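Betainyl-CoA thiolase (Pseudomonas putida, PDB 2HLJ) probably acts as a hotdog-fold acyl-CoA enzyme that transfers or hydrolyses acyl groups carried as coenzyme A thioesters, with betainyl-CoA a likely substrate. Local coordinates at residues A[5-10]-A[33-38]; A[20-25]-A[69-74]; A[27-32]-A[108-113]; A[77-82]-A[93-98]. All coordinates share one frame; numbering follows the deposited sequence.

Contact 1. Residues A[5-10]-A[33-38]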
# COMPACT_ATOMS: atom_id res chain seq x y z
N LEU A 5 -21.39 -1.23 5.02
CA LEU A 5 -21.04 0.13 4.68
C LEU A 5 -20.17 0.17 3.41
O LEU A 5 -19.07 -0.37 3.41
CB LEU A 5 -20.29 0.78 5.86
CG LEU A 5 -19.86 2.25 5.64
CD1 LEU A 5 -21.06 3.21 5.48
CD2 LEU A 5 -18.98 2.71 6.77
N ILE A 6 -20.67 0.82 2.36
CA ILE A 6 -19.90 1.13 1.15
C ILE A 6 -19.46 2.60 1.21
O ILE A 6 -20.26 3.50 1.37
CB ILE A 6 -20.72 0.84 -0.13
CG1 ILE A 6 -21.05 -0.64 -0.20
CG2 ILE A 6 -19.96 1.26 -1.38
CD1 ILE A 6 -21.97 -1.03 -1.29
N THR A 7 -18.15 2.84 1.09
CA THR A 7 -17.59 4.17 1.27
C THR A 7 -17.16 4.82 -0.04
O THR A 7 -17.02 6.06 -0.13
CB THR A 7 -16.40 4.08 2.21
OG1 THR A 7 -15.64 2.93 1.91
CG2 THR A 7 -16.90 3.94 3.61
N TYR A 8 -16.97 4.00 -1.07
CA TYR A 8 -16.39 4.50 -2.31
C TYR A 8 -16.69 3.56 -3.45
O TYR A 8 -16.65 2.36 -3.28
CB TYR A 8 -14.87 4.74 -2.15
CG TYR A 8 -14.27 5.56 -3.28
CD1 TYR A 8 -14.50 6.91 -3.35
CD2 TYR A 8 -13.51 4.96 -4.28
CE1 TYR A 8 -13.98 7.67 -4.37
CE2 TYR A 8 -12.98 5.72 -5.32
CZ TYR A 8 -13.22 7.08 -5.35
OH TYR A 8 -12.72 7.90 -6.36
N ARG A 9 -17.03 4.13 -4.61
CA ARG A 9 -17.22 3.36 -5.84
C ARG A 9 -16.52 4.05 -6.97
O ARG A 9 -16.54 5.29 -7.04
CB ARG A 9 -18.69 3.30 -6.26
CG ARG A 9 -19.66 2.88 -5.21
CD ARG A 9 -21.08 3.00 -5.79
NE ARG A 9 -22.10 2.52 -4.87
CZ ARG A 9 -22.44 1.24 -4.71
NH1 ARG A 9 -21.82 0.26 -5.39
NH2 ARG A 9 -23.40 0.93 -3.84
N THR A 10 -15.94 3.26 -7.88
CA THR A 10 -15.28 3.83 -9.05
C THR A 10 -15.17 2.75 -10.14
O THR A 10 -15.49 1.58 -9.92
CB THR A 10 -13.87 4.48 -8.71
OG1 THR A 10 -13.39 5.25 -9.81
CG2 THR A 10 -12.82 3.44 -8.35
N SER A 33 -7.60 4.72 -0.20
CA SER A 33 -7.31 6.07 0.36
C SER A 33 -8.49 7.01 0.17
O SER A 33 -8.85 7.77 1.07
CB SER A 33 -6.06 6.71 -0.30
OG SER A 33 -5.44 7.72 0.51
N TYR A 34 -9.05 6.97 -1.02
CA TYR A 34 -10.23 7.74 -1.33
C TYR A 34 -11.39 7.28 -0.46
O TYR A 34 -12.16 8.09 -0.02
CB TYR A 34 -10.61 7.60 -2.78
CG TYR A 34 -9.66 8.23 -3.79
CD1 TYR A 34 -8.86 9.34 -3.46
CD2 TYR A 34 -9.61 7.76 -5.08
CE1 TYR A 34 -8.01 9.91 -4.40
CE2 TYR A 34 -8.79 8.34 -6.03
CZ TYR A 34 -7.99 9.41 -5.69
OH TYR A 34 -7.16 9.96 -6.66
N ALA A 35 -11.46 5.98 -0.20
CA ALA A 35 -12.47 5.43 0.71
C ALA A 35 -12.31 5.98 2.13
O ALA A 35 -13.31 6.30 2.79
CB ALA A 35 -12.41 3.91 0.74
N THR A 36 -11.06 6.06 2.61
CA THR A 36 -10.76 6.66 3.93
C THR A 36 -11.21 8.12 3.96
O THR A 36 -11.85 8.56 4.91
CB THR A 36 -9.25 6.58 4.23
OG1 THR A 36 -8.83 5.22 4.30
CG2 THR A 36 -8.91 7.29 5.56
N ASP A 37 -10.95 8.85 2.88
CA ASP A 37 -11.39 10.25 2.81
C ASP A 37 -12.94 10.39 2.90
O ASP A 37 -13.49 11.24 3.61
CB ASP A 37 -10.87 10.94 1.55
CG ASP A 37 -9.35 11.02 1.49
OD1 ASP A 37 -8.64 10.71 2.47
OD2 ASP A 37 -8.85 11.39 0.41
N ALA A 38 -13.62 9.57 2.14
CA ALA A 38 -15.08 9.52 2.17
C ALA A 38 -15.63 9.11 3.53
O ALA A 38 -16.67 9.60 3.94
CB ALA A 38 -15.58 8.56 1.08

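Contact 2. Residues A[20-25]-A[69-74]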
# COMPACT_ATOMS: atom_id res chain seq x y z
N ASN A 20 -0.96 -4.98 -19.68
CA ASN A 20 -1.88 -6.09 -19.79
C ASN A 20 -3.30 -5.83 -19.25
O ASN A 20 -4.15 -6.70 -19.27
CB ASN A 20 -1.23 -7.28 -19.12
CG ASN A 20 0.15 -7.60 -19.72
OD1 ASN A 20 0.44 -7.28 -20.88
ND2 ASN A 20 1.01 -8.21 -18.92
N GLY A 21 -3.55 -4.61 -18.81
CA GLY A 21 -4.89 -4.19 -18.44
C GLY A 21 -5.25 -4.54 -17.01
O GLY A 21 -6.43 -4.47 -16.66
N HIS A 22 -4.25 -4.82 -16.18
CA HIS A 22 -4.49 -5.11 -14.76
C HIS A 22 -4.16 -3.94 -13.84
O HIS A 22 -3.12 -3.29 -13.98
CB HIS A 22 -3.73 -6.33 -14.32
CG HIS A 22 -4.24 -7.59 -14.92
ND1 HIS A 22 -3.43 -8.66 -15.19
CD2 HIS A 22 -5.47 -7.91 -15.39
CE1 HIS A 22 -4.15 -9.61 -15.76
NE2 HIS A 22 -5.39 -9.19 -15.88
N LEU A 23 -5.05 -3.71 -12.88
CA LEU A 23 -4.89 -2.69 -11.87
C LEU A 23 -3.53 -2.87 -11.17
O LEU A 23 -3.23 -3.94 -10.63
CB LEU A 23 -6.06 -2.78 -10.89
CG LEU A 23 -6.16 -1.73 -9.77
CD1 LEU A 23 -6.23 -0.33 -10.35
CD2 LEU A 23 -7.34 -2.01 -8.89
N ARG A 24 -2.72 -1.81 -11.19
CA ARG A 24 -1.42 -1.81 -10.47
C ARG A 24 -1.66 -1.82 -8.96
O ARG A 24 -2.64 -1.22 -8.47
CB ARG A 24 -0.58 -0.59 -10.91
CG ARG A 24 0.74 -0.44 -10.13
CD ARG A 24 1.42 0.86 -10.47
NE ARG A 24 1.88 0.89 -11.85
CZ ARG A 24 3.00 0.30 -12.27
NH1 ARG A 24 3.79 -0.39 -11.42
NH2 ARG A 24 3.32 0.39 -13.55
N ASP A 25 -0.76 -2.49 -8.23
CA ASP A 25 -0.87 -2.70 -6.79
C ASP A 25 -1.14 -1.40 -6.03
O ASP A 25 -2.00 -1.35 -5.14
CB ASP A 25 0.39 -3.40 -6.21
CG ASP A 25 1.73 -2.72 -6.61
OD1 ASP A 25 1.79 -1.62 -7.25
OD2 ASP A 25 2.75 -3.35 -6.30
N GLU A 69 -6.63 -10.11 -9.50
CA GLU A 69 -6.41 -9.06 -10.50
C GLU A 69 -7.71 -8.36 -10.79
O GLU A 69 -8.80 -8.95 -10.69
CB GLU A 69 -5.82 -9.66 -11.79
CG GLU A 69 -6.84 -10.41 -12.67
CD GLU A 69 -7.38 -11.71 -12.01
OE1 GLU A 69 -6.70 -12.28 -11.12
OE2 GLU A 69 -8.48 -12.16 -12.41
N VAL A 70 -7.61 -7.09 -11.15
CA VAL A 70 -8.77 -6.31 -11.50
C VAL A 70 -8.47 -5.68 -12.84
O VAL A 70 -7.43 -5.06 -13.04
CB VAL A 70 -9.07 -5.25 -10.42
CG1 VAL A 70 -10.27 -4.45 -10.80
CG2 VAL A 70 -9.28 -5.94 -9.06
N LYS A 71 -9.38 -5.88 -13.78
CA LYS A 71 -9.14 -5.52 -15.15
C LYS A 71 -9.69 -4.11 -15.46
O LYS A 71 -10.60 -3.60 -14.80
CB LYS A 71 -9.75 -6.57 -16.10
CG LYS A 71 -9.17 -7.99 -16.00
CD LYS A 71 -9.92 -8.91 -16.94
CE LYS A 71 -9.43 -10.36 -16.89
NZ LYS A 71 -7.99 -10.52 -17.24
N LEU A 72 -9.13 -3.51 -16.49
CA LEU A 72 -9.70 -2.28 -17.07
C LEU A 72 -11.23 -2.27 -17.16
O LEU A 72 -11.83 -3.21 -17.66
CB LEU A 72 -9.15 -2.07 -18.47
CG LEU A 72 -9.54 -0.78 -19.19
CD1 LEU A 72 -8.97 0.44 -18.44
CD2 LEU A 72 -8.99 -0.82 -20.61
N GLY A 73 -11.85 -1.19 -16.68
CA GLY A 73 -13.31 -1.00 -16.81
C GLY A 73 -14.14 -1.69 -15.76
O GLY A 73 -15.36 -1.54 -15.71
N THR A 74 -13.51 -2.44 -14.87
CA THR A 74 -14.24 -3.06 -13.82
C THR A 74 -14.82 -2.00 -12.88
O THR A 74 -14.10 -1.06 -12.46
CB THR A 74 -13.34 -4.02 -13.05
OG1 THR A 74 -12.78 -4.98 -13.96
CG2 THR A 74 -14.15 -4.75 -12.00
O HOH W 1 -6.58 -7.60 -18.41
O HOH W 2 -4.80 -6.15 -10.83

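Contact 3. Residues A[27-32]-A[108-113]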
# COMPACT_ATOMS: atom_id res chain seq x y z
N PHE A 27 -2.62 1.29 -6.91
CA PHE A 27 -3.90 1.90 -7.21
C PHE A 27 -5.04 1.17 -6.50
O PHE A 27 -6.10 1.77 -6.29
CB PHE A 27 -4.13 2.05 -8.72
CG PHE A 27 -3.24 3.11 -9.36
CD1 PHE A 27 -3.27 4.41 -8.91
CD2 PHE A 27 -2.36 2.78 -10.38
CE1 PHE A 27 -2.44 5.37 -9.48
CE2 PHE A 27 -1.53 3.72 -10.94
CZ PHE A 27 -1.58 5.02 -10.48
N TYR A 28 -4.83 -0.08 -6.08
CA TYR A 28 -5.79 -0.68 -5.12
C TYR A 28 -5.76 0.16 -3.84
O TYR A 28 -6.81 0.55 -3.32
CB TYR A 28 -5.42 -2.09 -4.72
CG TYR A 28 -5.52 -3.23 -5.70
CD1 TYR A 28 -4.56 -3.40 -6.68
CD2 TYR A 28 -6.49 -4.23 -5.56
CE1 TYR A 28 -4.61 -4.47 -7.53
CE2 TYR A 28 -6.54 -5.32 -6.40
CZ TYR A 28 -5.59 -5.44 -7.39
OH TYR A 28 -5.59 -6.53 -8.26
N LEU A 29 -4.55 0.48 -3.37
CA LEU A 29 -4.38 1.35 -2.19
C LEU A 29 -4.88 2.78 -2.39
O LEU A 29 -5.40 3.36 -1.46
CB LEU A 29 -2.93 1.33 -1.67
CG LEU A 29 -2.71 1.72 -0.20
CD1 LEU A 29 -3.27 0.67 0.80
CD2 LEU A 29 -1.20 1.92 0.08
N LEU A 30 -4.76 3.34 -3.60
CA LEU A 30 -5.36 4.63 -3.88
C LEU A 30 -6.88 4.64 -3.72
O LEU A 30 -7.45 5.58 -3.12
CB LEU A 30 -4.98 5.14 -5.30
CG LEU A 30 -5.47 6.54 -5.59
CD1 LEU A 30 -4.91 7.55 -4.59
CD2 LEU A 30 -5.16 6.99 -7.04
N ILE A 31 -7.53 3.62 -4.27
CA ILE A 31 -8.99 3.46 -4.13
C ILE A 31 -9.35 3.37 -2.66
O ILE A 31 -10.27 4.04 -2.19
CB ILE A 31 -9.48 2.18 -4.87
CG1 ILE A 31 -9.31 2.33 -6.37
CG2 ILE A 31 -10.91 1.83 -4.47
CD1 ILE A 31 -9.32 1.00 -7.08
N PHE A 32 -8.61 2.58 -1.89
CA PHE A 32 -8.83 2.58 -0.44
C PHE A 32 -8.58 3.94 0.26
O PHE A 32 -9.31 4.29 1.20
CB PHE A 32 -8.01 1.47 0.25
CG PHE A 32 -8.38 0.06 -0.13
CD1 PHE A 32 -9.68 -0.31 -0.45
CD2 PHE A 32 -7.42 -0.95 -0.02
CE1 PHE A 32 -9.99 -1.64 -0.73
CE2 PHE A 32 -7.70 -2.24 -0.37
CZ PHE A 32 -8.99 -2.61 -0.69
N SER A 108 -7.36 -4.43 3.10
CA SER A 108 -6.28 -3.72 3.75
C SER A 108 -6.65 -3.33 5.14
O SER A 108 -7.71 -2.72 5.34
CB SER A 108 -5.96 -2.42 2.98
OG SER A 108 -4.85 -1.78 3.56
N GLU A 109 -5.77 -3.64 6.09
CA GLU A 109 -5.88 -3.23 7.47
C GLU A 109 -4.98 -2.02 7.63
O GLU A 109 -3.84 -2.06 7.19
CB GLU A 109 -5.36 -4.36 8.38
CG GLU A 109 -5.60 -4.12 9.86
CD GLU A 109 -4.90 -5.12 10.76
OE1 GLU A 109 -4.20 -6.02 10.23
OE2 GLU A 109 -5.07 -5.02 12.00
N GLN A 110 -5.47 -0.95 8.26
CA GLN A 110 -4.69 0.26 8.37
C GLN A 110 -4.86 0.90 9.70
O GLN A 110 -5.91 0.78 10.33
CB GLN A 110 -5.15 1.29 7.33
CG GLN A 110 -5.45 0.68 5.99
CD GLN A 110 -5.50 1.69 4.91
OE1 GLN A 110 -5.76 2.86 5.16
NE2 GLN A 110 -5.26 1.26 3.70
N MSE A 111 -3.81 1.61 10.10
CA MSE A 111 -3.84 2.45 11.29
C MSE A 111 -3.56 3.89 10.88
O MSE A 111 -2.57 4.17 10.21
CB MSE A 111 -2.80 1.96 12.31
CG MSE A 111 -2.79 2.77 13.59
SE MSE A 111 -4.34 2.37 14.66
CE MSE A 111 -3.90 0.55 15.17
N LEU A 112 -4.42 4.80 11.30
CA LEU A 112 -4.35 6.21 10.89
C LEU A 112 -4.30 7.08 12.14
O LEU A 112 -4.89 6.72 13.15
CB LEU A 112 -5.59 6.55 10.07
CG LEU A 112 -5.98 5.62 8.91
CD1 LEU A 112 -7.42 5.36 8.90
CD2 LEU A 112 -5.56 6.29 7.58
N LEU A 113 -3.53 8.16 12.07
CA LEU A 113 -3.31 9.12 13.15
C LEU A 113 -3.99 10.43 12.82
O LEU A 113 -3.80 10.97 11.71
CB LEU A 113 -1.80 9.38 13.32
CG LEU A 113 -1.38 10.42 14.38
CD1 LEU A 113 -1.79 9.97 15.75
CD2 LEU A 113 0.10 10.69 14.35
O HOH W 3 -4.96 3.36 1.78

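Contact 4. Residues A[77-82]-A[93-98]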
# COMPACT_ATOMS: atom_id res chain seq x y z
N TRP A 77 -16.21 -1.36 -5.74
CA TRP A 77 -16.56 -0.59 -4.56
C TRP A 77 -15.78 -1.05 -3.35
O TRP A 77 -15.29 -2.19 -3.29
CB TRP A 77 -18.08 -0.65 -4.26
CG TRP A 77 -18.63 -1.93 -3.77
CD1 TRP A 77 -18.66 -2.37 -2.47
CD2 TRP A 77 -19.29 -2.93 -4.54
NE1 TRP A 77 -19.28 -3.60 -2.41
CE2 TRP A 77 -19.66 -3.97 -3.67
CE3 TRP A 77 -19.58 -3.08 -5.91
CZ2 TRP A 77 -20.30 -5.13 -4.10
CZ3 TRP A 77 -20.23 -4.22 -6.33
CH2 TRP A 77 -20.56 -5.24 -5.43
N VAL A 78 -15.69 -0.15 -2.37
CA VAL A 78 -15.01 -0.43 -1.12
C VAL A 78 -15.99 -0.61 0.00
O VAL A 78 -16.90 0.20 0.16
CB VAL A 78 -14.04 0.73 -0.74
CG1 VAL A 78 -13.20 0.36 0.46
CG2 VAL A 78 -13.18 1.09 -1.91
N GLN A 79 -15.79 -1.67 0.80
CA GLN A 79 -16.49 -1.82 2.08
C GLN A 79 -15.52 -1.50 3.21
O GLN A 79 -14.34 -1.79 3.13
CB GLN A 79 -17.06 -3.25 2.23
CG GLN A 79 -18.29 -3.40 1.34
CD GLN A 79 -18.86 -4.78 1.23
OE1 GLN A 79 -19.52 -5.06 0.25
NE2 GLN A 79 -18.61 -5.65 2.21
N THR A 80 -16.01 -0.86 4.25
CA THR A 80 -15.13 -0.33 5.28
C THR A 80 -15.70 -0.69 6.65
O THR A 80 -16.89 -0.52 6.89
CB THR A 80 -14.95 1.16 5.17
OG1 THR A 80 -14.48 1.54 3.84
CG2 THR A 80 -13.99 1.66 6.23
N GLN A 81 -14.86 -1.25 7.51
CA GLN A 81 -15.19 -1.47 8.93
C GLN A 81 -14.20 -0.75 9.84
O GLN A 81 -12.98 -0.66 9.56
CB GLN A 81 -15.15 -2.93 9.27
CG GLN A 81 -16.04 -3.79 8.44
CD GLN A 81 -16.18 -5.20 9.02
OE1 GLN A 81 -16.44 -5.37 10.20
NE2 GLN A 81 -16.02 -6.21 8.16
N ILE A 82 -14.73 -0.24 10.94
CA ILE A 82 -13.94 0.38 11.98
C ILE A 82 -13.65 -0.73 12.98
O ILE A 82 -14.56 -1.29 13.57
CB ILE A 82 -14.69 1.60 12.60
CG1 ILE A 82 -14.82 2.70 11.54
CG2 ILE A 82 -13.95 2.13 13.84
CD1 ILE A 82 -15.80 3.77 11.90
N TYR A 93 -10.45 -1.25 8.27
CA TYR A 93 -10.29 -2.39 7.39
C TYR A 93 -11.12 -2.10 6.17
O TYR A 93 -12.31 -1.85 6.31
CB TYR A 93 -10.81 -3.67 8.08
CG TYR A 93 -10.69 -4.96 7.26
CD1 TYR A 93 -9.51 -5.66 7.24
CD2 TYR A 93 -11.76 -5.47 6.56
CE1 TYR A 93 -9.38 -6.83 6.53
CE2 TYR A 93 -11.65 -6.65 5.84
CZ TYR A 93 -10.44 -7.33 5.83
OH TYR A 93 -10.27 -8.53 5.19
N HIS A 94 -10.47 -2.03 5.00
CA HIS A 94 -11.15 -1.85 3.73
C HIS A 94 -11.08 -3.15 2.95
O HIS A 94 -10.08 -3.88 3.01
CB HIS A 94 -10.45 -0.78 2.88
CG HIS A 94 -10.49 0.61 3.44
ND1 HIS A 94 -11.66 1.29 3.69
CD2 HIS A 94 -9.48 1.46 3.74
CE1 HIS A 94 -11.37 2.49 4.14
NE2 HIS A 94 -10.05 2.64 4.13
N SER A 95 -12.15 -3.46 2.21
CA SER A 95 -12.16 -4.57 1.29
C SER A 95 -12.70 -4.08 -0.07
O SER A 95 -13.48 -3.12 -0.14
CB SER A 95 -12.93 -5.78 1.85
OG SER A 95 -14.28 -5.42 2.18
N LEU A 96 -12.21 -4.69 -1.14
CA LEU A 96 -12.56 -4.28 -2.49
C LEU A 96 -13.42 -5.34 -3.11
O LEU A 96 -13.14 -6.52 -2.98
CB LEU A 96 -11.33 -4.04 -3.36
CG LEU A 96 -11.55 -3.35 -4.73
CD1 LEU A 96 -11.96 -1.89 -4.61
CD2 LEU A 96 -10.31 -3.50 -5.59
N HIS A 97 -14.45 -4.91 -3.84
CA HIS A 97 -15.50 -5.80 -4.34
C HIS A 97 -15.94 -5.42 -5.75
O HIS A 97 -15.77 -4.26 -6.18
CB HIS A 97 -16.75 -5.72 -3.43
CG HIS A 97 -16.46 -5.98 -1.98
ND1 HIS A 97 -16.78 -7.17 -1.36
CD2 HIS A 97 -15.88 -5.21 -1.04
CE1 HIS A 97 -16.38 -7.12 -0.10
NE2 HIS A 97 -15.81 -5.94 0.12
N ARG A 98 -16.54 -6.40 -6.43
CA ARG A 98 -17.23 -6.19 -7.71
C ARG A 98 -18.48 -7.05 -7.77
O ARG A 98 -18.58 -8.05 -7.06
CB ARG A 98 -16.34 -6.51 -8.90
CG ARG A 98 -15.98 -7.97 -9.07
CD ARG A 98 -15.07 -8.12 -10.30
NE ARG A 98 -14.67 -9.49 -10.59
CZ ARG A 98 -15.42 -10.41 -11.19
NH1 ARG A 98 -16.67 -10.16 -11.56
NH2 ARG A 98 -14.92 -11.62 -11.40
O HOH W 4 -14.45 -4.27 4.85

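Contact 1. Residues A[5-10]-A[33-38]
Y8 and T7, on the outermost strand of this chain's sheet in a hotdog fold, rest on Y34, A35 and A38 of the long helix that the sheet wraps around, an example of how strand and helix can join by packing alone. Strand 6-10 and helix 33-38 run at 134° to each other, their axes 6.7 Å apart at the closest.

The aromatic part is carried by the two tyrosines, whose side chains run alongside each other in the same direction. Y34 CB sits over the centre of the Y8 ring, 3.7 Å from its centroid, a CH-pi contact. The ring planes lie oblique to each other, at 50°. Y8 turns its ring along the helix flank toward Y34 because chi1, at -167°, sets CG anti to the backbone N.

The aliphatic part centres on A35, where the lack of a longer side chain allows close approach: Y8 CB lies 3.8 Å from A35 CA and 3.9 Å from A35 CB. I31, one turn earlier, also packs on Y8.

The hydroxyl of T7 has its polar partner elsewhere: OG1 bonds to T80 OG1 on the neighbouring strand, although it also lies 3.6 Å from A35 CB. Farther along the helix segment, D37 makes a salt bridge to R24 of the second subunit. The closest approach of all is between T7 O and the methyl carbon A38 CB, 3.1 Å apart.

Contact 2. Residues A[20-25]-A[69-74]
The H22 ring lies beside two side chains of 69-74, E69 and K71, both running out alongside the histidine. E69 comes over one face: its CB stands 4.0 Å from the ring centroid, only 9° off the normal, a CH-pi contact made by the aliphatic part of an acidic residue. K71 runs along the edge instead, with CG in the ring plane, and a bend at its last torsion (chi4 -59°) brings NZ to H22 NE2 in a weak hydrogen bond of 3.2 Å. Were H22 replaced by alanine, K71 NZ would probably lose this acceptor and the methylenes of E69 the ring they pack on. L23 and V70 also lie alongside one another, CB to CB 3.9 Å, facing Y28 of the helix.

Beneath these side chains the loops are joined by a single bridge between H22 and K71. L23 N gives V70 O a nearly straight bond of 2.7 Å, and L72 N binds G21 O at 2.9 Å. A water linking V70 N to L23 O adds a further tie. Backbone bonds thus fix the register, while the weak lysine bond is consistent with H22 NE2 accepting from the ammonium group of K71.

Contact 3. Residues A[27-32]-A[108-113]
L29 and F32 of the central hotdog helix meet S108 and Q110 of strand 108-113, on the concave face of the antiparallel sheet. The axes stay 10.8 Å apart and cross at -58°, a spacing filled by side chains and a water. F32 reaches the strand with its ring: CD2 lies 3.6 Å from S108 CB, approaching obliquely. L29 uses one branch, CD1, which comes within 3.6 Å of Q110 NE2 as the two side chains pass one another, running opposite ways.

The polar groups are paired along the strand. Q110 NE2 donates to S108 OG over 3.1 Å, nearly straight at 168° and in the plane of the amide, which fixes the amide's rotation. S108 OG, placed anti to the backbone N (chi1 -176°), also bonds to H63 O on the next strand. A water accepts from Q110 NE2 at 2.9 Å and lies near L29 O, between helix and strand. Replacing S108 by alanine would probably leave the Q110 amide without the acceptor that orients it, and H63 O without this partner, inside a buried layer.

Around this point the layers close from several sides. The F32 ring also meets the H94 ring at a shallow angle and touches V78, I64 and L96 of the sheet, while L29 packs on L29 of the second subunit. The contact therefore lies where the central helix is held between its own sheet and its partner chain.

Contact 4. Residues A[77-82]-A[93-98]
Strands 77-82 and 93-98 pair antiparallel, axes 4.6 Å apart at 155°, with W77-H97, Q79-S95 and Q81-Y93 as hydrogen-bonded pairs alternating with the non-hydrogen-bonded pairs V78-L96 and T80-H94. Each of the three hydrogen-bonded pairs carries two N-H to O bonds, of which Q81 N to Y93 O, at 2.9 Å, is the straightest.

On the face bearing W77, Q79 and H97 the flat groups are layered. H97 CB stands over the indole, 3.6 Å from the centroid of its five-membered ring, while the imidazole is nearly parallel to that ring but slid aside. The Q79 amide stacks over the imidazole with planes 13° apart, its CD 3.4 Å from H97 NE2. Two bonds along the strands fix these positions: W77 NE1 donates to Q79 OE1 at 3.0 Å, in the indole plane, and S95 OG pairs with H97 NE2 at 2.6 Å. With W77 CG between its backbone N and carbonyl carbon (chi1 70°), the indole lies across the neighbouring strand and reaches the backbone of R98.

The other face, with V78, T80, H94 and L96, turns to the helix. T80 OG1 and H94 ND1 share a hydrogen bond of 2.8 Å in the ring plane, with either a possible donor, and OG1 also bonds to T7 OG1. H94 NE2 bonds to T36 of the helix, so both ring nitrogens are engaged. V78 CG1 lies 3.7 Å from H94 ND1 and near A35, while CG2 packs on I31. Such a hairpin, one face against the central helix, forms the middle of the hotdog sheet.

From the N terminus, strand 6-11, outermost in this chain's sheet, enters contact 1, which closes on the middle of helix 25-43. Before that helix starts, the 20-25 loop opens contact 2, and its first turns open contact 3, so the segments of contacts 1, 2 and 3 alternate along the chain. Contact 2 closes at 69-74, just ahead of the hairpin of contact 4, which forms wholly within the span between the two segments of contact 3. That contact closes last, on strand 104-114. Together contacts 1 and 3 tie one helix to an outer strand and an inner strand, contact 4 joins the strands between, and contact 2 pins the loops at the helix start.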